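Local structure of branched-chain-amino-acid aminotransferase (Pseudomonas sp. UW4, 6JIF) at residues Glu239-Asn245 with Ser260-Gly266; Thr268-Leu272 with Cys303-Ile309. The protein catalyses the reversible, pyridoxal-5'-phosphate-dependent transfer of amino groups between branched-chain amino acids and 2-oxo acids. One frame throughout, in Å; residues are numbered along the deposited sequence.

Contact 1: Glu239-Asn245 with Ser260-Gly266. With PLP (pyridoxal-5'-phosphate), chain D.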
# COMPACT_ATOMS: atom_id res chain seq x y z
N GLU B 239 0.28 -17.28 -8.89
CA GLU B 239 1.34 -16.53 -8.22
C GLU B 239 1.34 -16.71 -6.71
O GLU B 239 2.39 -16.98 -6.14
CB GLU B 239 1.24 -15.07 -8.56
CG GLU B 239 1.47 -14.81 -10.03
CD GLU B 239 2.40 -13.62 -10.27
OE1 GLU B 239 2.41 -12.70 -9.41
OE2 GLU B 239 3.12 -13.63 -11.31
N GLU B 240 0.18 -16.56 -6.04
CA GLU B 240 0.18 -16.59 -4.58
C GLU B 240 -1.12 -17.18 -4.08
O GLU B 240 -2.17 -17.02 -4.70
CB GLU B 240 0.30 -15.20 -3.91
CG GLU B 240 1.55 -14.41 -4.26
CD GLU B 240 2.74 -14.82 -3.44
OE1 GLU B 240 2.63 -15.80 -2.64
OE2 GLU B 240 3.79 -14.16 -3.57
N VAL B 241 -1.06 -17.79 -2.89
CA VAL B 241 -2.26 -18.38 -2.26
C VAL B 241 -2.51 -17.54 -1.02
O VAL B 241 -1.81 -17.72 -0.01
CB VAL B 241 -2.05 -19.85 -1.91
CG1 VAL B 241 -3.31 -20.48 -1.22
CG2 VAL B 241 -1.66 -20.66 -3.15
N GLY B 242 -3.42 -16.58 -1.11
CA GLY B 242 -3.64 -15.67 0.02
C GLY B 242 -2.34 -14.91 0.27
O GLY B 242 -1.78 -14.31 -0.66
N SER B 243 -1.76 -15.02 1.49
CA SER B 243 -0.46 -14.43 1.77
C SER B 243 0.59 -15.52 1.95
O SER B 243 1.46 -15.44 2.83
CB SER B 243 -0.54 -13.50 2.98
OG SER B 243 -1.73 -12.69 2.90
N ALA B 244 0.51 -16.57 1.12
CA ALA B 244 1.44 -17.68 1.21
C ALA B 244 1.89 -18.07 -0.19
O ALA B 244 1.22 -17.75 -1.17
CB ALA B 244 0.81 -18.91 1.90
N ASN B 245 3.03 -18.75 -0.29
CA ASN B 245 3.45 -19.21 -1.61
C ASN B 245 2.75 -20.51 -1.97
O ASN B 245 2.33 -21.27 -1.09
CB ASN B 245 4.94 -19.43 -1.68
CG ASN B 245 5.70 -18.12 -1.59
OD1 ASN B 245 6.50 -17.92 -0.68
ND2 ASN B 245 5.38 -17.20 -2.47
N SER B 260 8.25 -15.46 -10.70
CA SER B 260 7.92 -14.30 -11.51
C SER B 260 8.35 -13.06 -10.74
O SER B 260 8.53 -13.13 -9.51
CB SER B 260 6.42 -14.23 -11.82
OG SER B 260 5.75 -13.34 -10.95
N PRO B 261 8.50 -11.93 -11.43
CA PRO B 261 8.94 -10.71 -10.72
C PRO B 261 7.96 -10.22 -9.65
O PRO B 261 8.39 -9.45 -8.78
CB PRO B 261 9.10 -9.68 -11.84
CG PRO B 261 9.31 -10.50 -13.13
CD PRO B 261 8.49 -11.78 -12.89
N SER B 262 6.69 -10.67 -9.66
CA SER B 262 5.69 -10.18 -8.71
C SER B 262 5.38 -11.16 -7.58
O SER B 262 4.68 -10.77 -6.64
CB SER B 262 4.40 -9.78 -9.43
OG SER B 262 3.93 -10.86 -10.23
N VAL B 263 5.94 -12.37 -7.60
CA VAL B 263 5.81 -13.30 -6.47
C VAL B 263 6.67 -12.86 -5.28
O VAL B 263 7.86 -12.53 -5.41
CB VAL B 263 6.20 -14.72 -6.93
CG1 VAL B 263 6.23 -15.73 -5.78
CG2 VAL B 263 5.25 -15.24 -8.01
N LEU B 264 6.11 -12.95 -4.09
CA LEU B 264 6.86 -12.67 -2.86
C LEU B 264 7.83 -13.81 -2.56
O LEU B 264 7.39 -14.96 -2.43
CB LEU B 264 5.88 -12.46 -1.70
CG LEU B 264 6.37 -11.80 -0.41
CD1 LEU B 264 7.26 -12.72 0.35
CD2 LEU B 264 7.09 -10.47 -0.57
N PRO B 265 9.13 -13.55 -2.48
CA PRO B 265 10.07 -14.66 -2.28
C PRO B 265 10.08 -15.14 -0.83
O PRO B 265 10.73 -14.53 0.01
CB PRO B 265 11.44 -14.06 -2.67
CG PRO B 265 11.20 -12.59 -2.66
CD PRO B 265 9.79 -12.31 -2.91
N GLY B 266 9.28 -16.15 -0.52
CA GLY B 266 9.09 -16.53 0.86
C GLY B 266 10.26 -17.31 1.41
O GLY B 266 10.95 -18.03 0.68
N1 PLP D . 3.39 -14.84 -0.10
C2 PLP D . 3.05 -13.57 0.27
C2A PLP D . 2.22 -12.79 -0.70
C3 PLP D . 3.52 -13.03 1.46
O3 PLP D . 3.21 -11.73 1.78
C4 PLP D . 4.32 -13.82 2.33
C4A PLP D . 5.01 -13.21 3.54
C5 PLP D . 4.62 -15.13 1.91
C6 PLP D . 4.17 -15.59 0.71
C5A PLP D . 5.38 -16.13 2.73
O4P PLP D . 6.61 -15.63 3.11
P PLP D . 7.37 -16.33 4.32
O1P PLP D . 7.52 -17.81 4.04
O2P PLP D . 8.73 -15.63 4.28
O3P PLP D . 6.62 -16.14 5.64

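Contact 2: Thr268-Leu272 with Cys303-Ile309. With PLP (pyridoxal-5'-phosphate), chain D.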
# COMPACT_ATOMS: atom_id res chain seq x y z
N THR B 268 9.84 -19.60 3.96
CA THR B 268 9.38 -20.98 4.06
C THR B 268 9.56 -21.68 2.74
O THR B 268 10.08 -22.79 2.69
CB THR B 268 7.93 -21.03 4.53
OG1 THR B 268 7.77 -20.11 5.64
CG2 THR B 268 7.49 -22.49 4.95
N ARG B 269 9.20 -21.01 1.63
CA ARG B 269 9.41 -21.61 0.32
C ARG B 269 10.88 -21.94 0.07
O ARG B 269 11.21 -23.01 -0.43
CB ARG B 269 8.88 -20.66 -0.77
CG ARG B 269 9.17 -21.17 -2.17
CD ARG B 269 8.79 -20.08 -3.21
NE ARG B 269 9.88 -19.14 -3.40
CZ ARG B 269 9.83 -18.05 -4.17
NH1 ARG B 269 8.71 -17.73 -4.82
NH2 ARG B 269 10.89 -17.26 -4.28
N LEU B 270 11.76 -20.99 0.36
CA LEU B 270 13.19 -21.22 0.21
C LEU B 270 13.65 -22.40 1.05
O LEU B 270 14.47 -23.22 0.60
CB LEU B 270 13.94 -19.96 0.61
CG LEU B 270 15.47 -20.07 0.51
CD1 LEU B 270 15.82 -20.09 -0.96
CD2 LEU B 270 16.17 -18.86 1.19
N SER B 271 13.14 -22.49 2.28
CA SER B 271 13.51 -23.58 3.17
C SER B 271 13.04 -24.92 2.62
O SER B 271 13.76 -25.92 2.70
CB SER B 271 12.93 -23.30 4.56
OG SER B 271 13.55 -22.12 5.13
N LEU B 272 11.79 -24.98 2.14
CA LEU B 272 11.29 -26.22 1.55
C LEU B 272 12.07 -26.59 0.30
O LEU B 272 12.35 -27.77 0.06
CB LEU B 272 9.78 -26.07 1.24
CG LEU B 272 8.87 -25.94 2.46
CD1 LEU B 272 7.41 -25.70 2.09
CD2 LEU B 272 8.98 -27.25 3.29
N CYS B 303 2.70 -22.34 1.48
CA CYS B 303 3.68 -22.29 2.55
C CYS B 303 3.92 -20.84 2.98
O CYS B 303 3.82 -19.92 2.16
CB CYS B 303 4.99 -22.97 2.18
SG CYS B 303 5.72 -22.32 0.74
N GLY B 304 4.15 -20.65 4.26
CA GLY B 304 4.53 -19.32 4.78
C GLY B 304 4.82 -19.49 6.26
O GLY B 304 4.61 -20.56 6.82
N THR B 305 5.31 -18.43 6.88
CA THR B 305 5.79 -18.54 8.26
C THR B 305 4.63 -18.87 9.22
O THR B 305 4.78 -19.71 10.11
CB THR B 305 6.50 -17.24 8.67
OG1 THR B 305 7.74 -17.13 7.93
CG2 THR B 305 6.77 -17.27 10.16
N ALA B 306 3.49 -18.19 9.08
CA ALA B 306 2.41 -18.36 10.05
C ALA B 306 1.78 -19.75 9.93
O ALA B 306 1.55 -20.42 10.95
CB ALA B 306 1.36 -17.26 9.90
N ALA B 307 1.51 -20.20 8.72
CA ALA B 307 0.80 -21.46 8.55
C ALA B 307 1.74 -22.65 8.43
O ALA B 307 1.32 -23.78 8.72
CB ALA B 307 -0.05 -21.37 7.29
N VAL B 308 3.02 -22.42 8.16
CA VAL B 308 4.03 -23.43 7.82
C VAL B 308 3.63 -24.04 6.47
O VAL B 308 4.12 -23.58 5.41
CB VAL B 308 4.27 -24.49 8.93
CG1 VAL B 308 5.48 -25.34 8.55
CG2 VAL B 308 4.53 -23.80 10.28
N ILE B 309 2.71 -25.01 6.47
CA ILE B 309 2.16 -25.53 5.22
C ILE B 309 0.66 -25.61 5.39
O ILE B 309 0.19 -26.15 6.39
CB ILE B 309 2.73 -26.91 4.86
CG1 ILE B 309 4.19 -26.76 4.46
CG2 ILE B 309 1.94 -27.54 3.67
CD1 ILE B 309 4.79 -28.04 3.96
N1 PLP D . 3.39 -14.84 -0.10
C2 PLP D . 3.05 -13.57 0.27
C2A PLP D . 2.22 -12.79 -0.70
C3 PLP D . 3.52 -13.03 1.46
O3 PLP D . 3.21 -11.73 1.78
C4 PLP D . 4.32 -13.82 2.33
C4A PLP D . 5.01 -13.21 3.54
C5 PLP D . 4.62 -15.13 1.91
C6 PLP D . 4.17 -15.59 0.71
C5A PLP D . 5.38 -16.13 2.73
O4P PLP D . 6.61 -15.63 3.11
P PLP D . 7.37 -16.33 4.32
O1P PLP D . 7.52 -17.81 4.04
O2P PLP D . 8.73 -15.63 4.28
O3P PLP D . 6.62 -16.14 5.64

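Contact 1: Glu239-Asn245 with Ser260-Gly266
E239 and V263 bring their CA atoms to within 5.8 Å, and N245 and G266 make a second backbone approach, joining a strand end and its turn to an irregular loop. The E239 carboxylate grips two serine hydroxyls in different ways. S262 OG donates to the syn lone pair of OE1 (2.5 Å), whereas S260 OG reaches OE2 (2.7 Å) from 46° above the carboxylate plane. S260 OG also accepts from S262 N, closing an ST turn that helps fix the S260 hydroxyl. Were E239 shortened to an alanine, both hydroxyls would probably lose their shared acceptor and the loop be tied less firmly to the strand. E239 and E240 together face Y229 as a classic beta bulge, after which a type II' turn from V241 to A244 carries the chain past the cofactor. This is the pyridine-ring site of a class IV aminotransferase. E240, its chain bent at chi2 (-82°), divides its carboxylate: OE2 takes L264 N at 2.7 Å, nearly along the C-O axis, while OE1 lies 2.8 Å from PLP N1, a placement that probably helps keep the pyridine nitrogen protonated. L264 lies over one face of the ring, its CG 3.6 Å from PLP C3; the backbone of S243 and A244 lies against the opposite face. N245 ND2 donates to L264 O (3.0 Å) in the carbonyl plane, with the acceptor close to the amide's own plane. V263 CG1 packs against both E240 OE2 and N245 ND2. R194 holds S262 O from outside the two segments.

Contact 2: Thr268-Leu272 with Cys303-Ile309
T268 lies against the C303-G304 strand end and sends its two branches to different partners. Its CB stands 3.3 Å from PLP O1P, the phosphate oxygen that its OG1 then hydrogen-bonds at 2.8 Å. That hydroxyl also rests on the carbonyl carbon of G304 without bonding to the peptide. With OG1 beside the backbone N (chi1 -45°), CG2 is left anti to that N and turns to the protein, meeting V308 O at 3.6 Å and C303 CB. T268 N adds a second hydrogen bond to O1P, so one oxygen is gripped twice from the start of the helix. T305 matches this from the strand side, with both its N and its OG1 (2.7 Å) donating to O3P. The two segments thus supply part of the phosphate-binding site, from a helix start and a strand-to-strand connection. Deeper in, L272 CD1 packs on C303 CB (3.6 Å) and on I309 CD1, the L272 and I309 side chains crossing obliquely, while C303 SG lies beside R269 CA. Helix 267-278 therefore sits on antiparallel strands 297-304 and 308-317, with L341 of helix 332-346 touching T268, L272 and V308, and F255 and F247 of the same sheet packing on L272 and I309.

In the fold
Contacts 1 and 2 divide one cofactor between them: the first holds the pyridine ring, the second the phosphate. Their centres are about 11 Å apart, and they follow each other along the chain, the loop 260-266 running straight into the helix that carries 268-272. I267, at the junction, gives its backbone N to the cofactor as well. The two also meet directly through a probable hydrogen bond between N245 O and C303 N (2.8 Å), where strands 245-250 and 297-304 pair. R269 lies across the seam, its NH1 3.3 Å from V263 CG1. Ring and phosphate sites thus both reach the same sheet, while R102 and Y209 add further bonds to the cofactor.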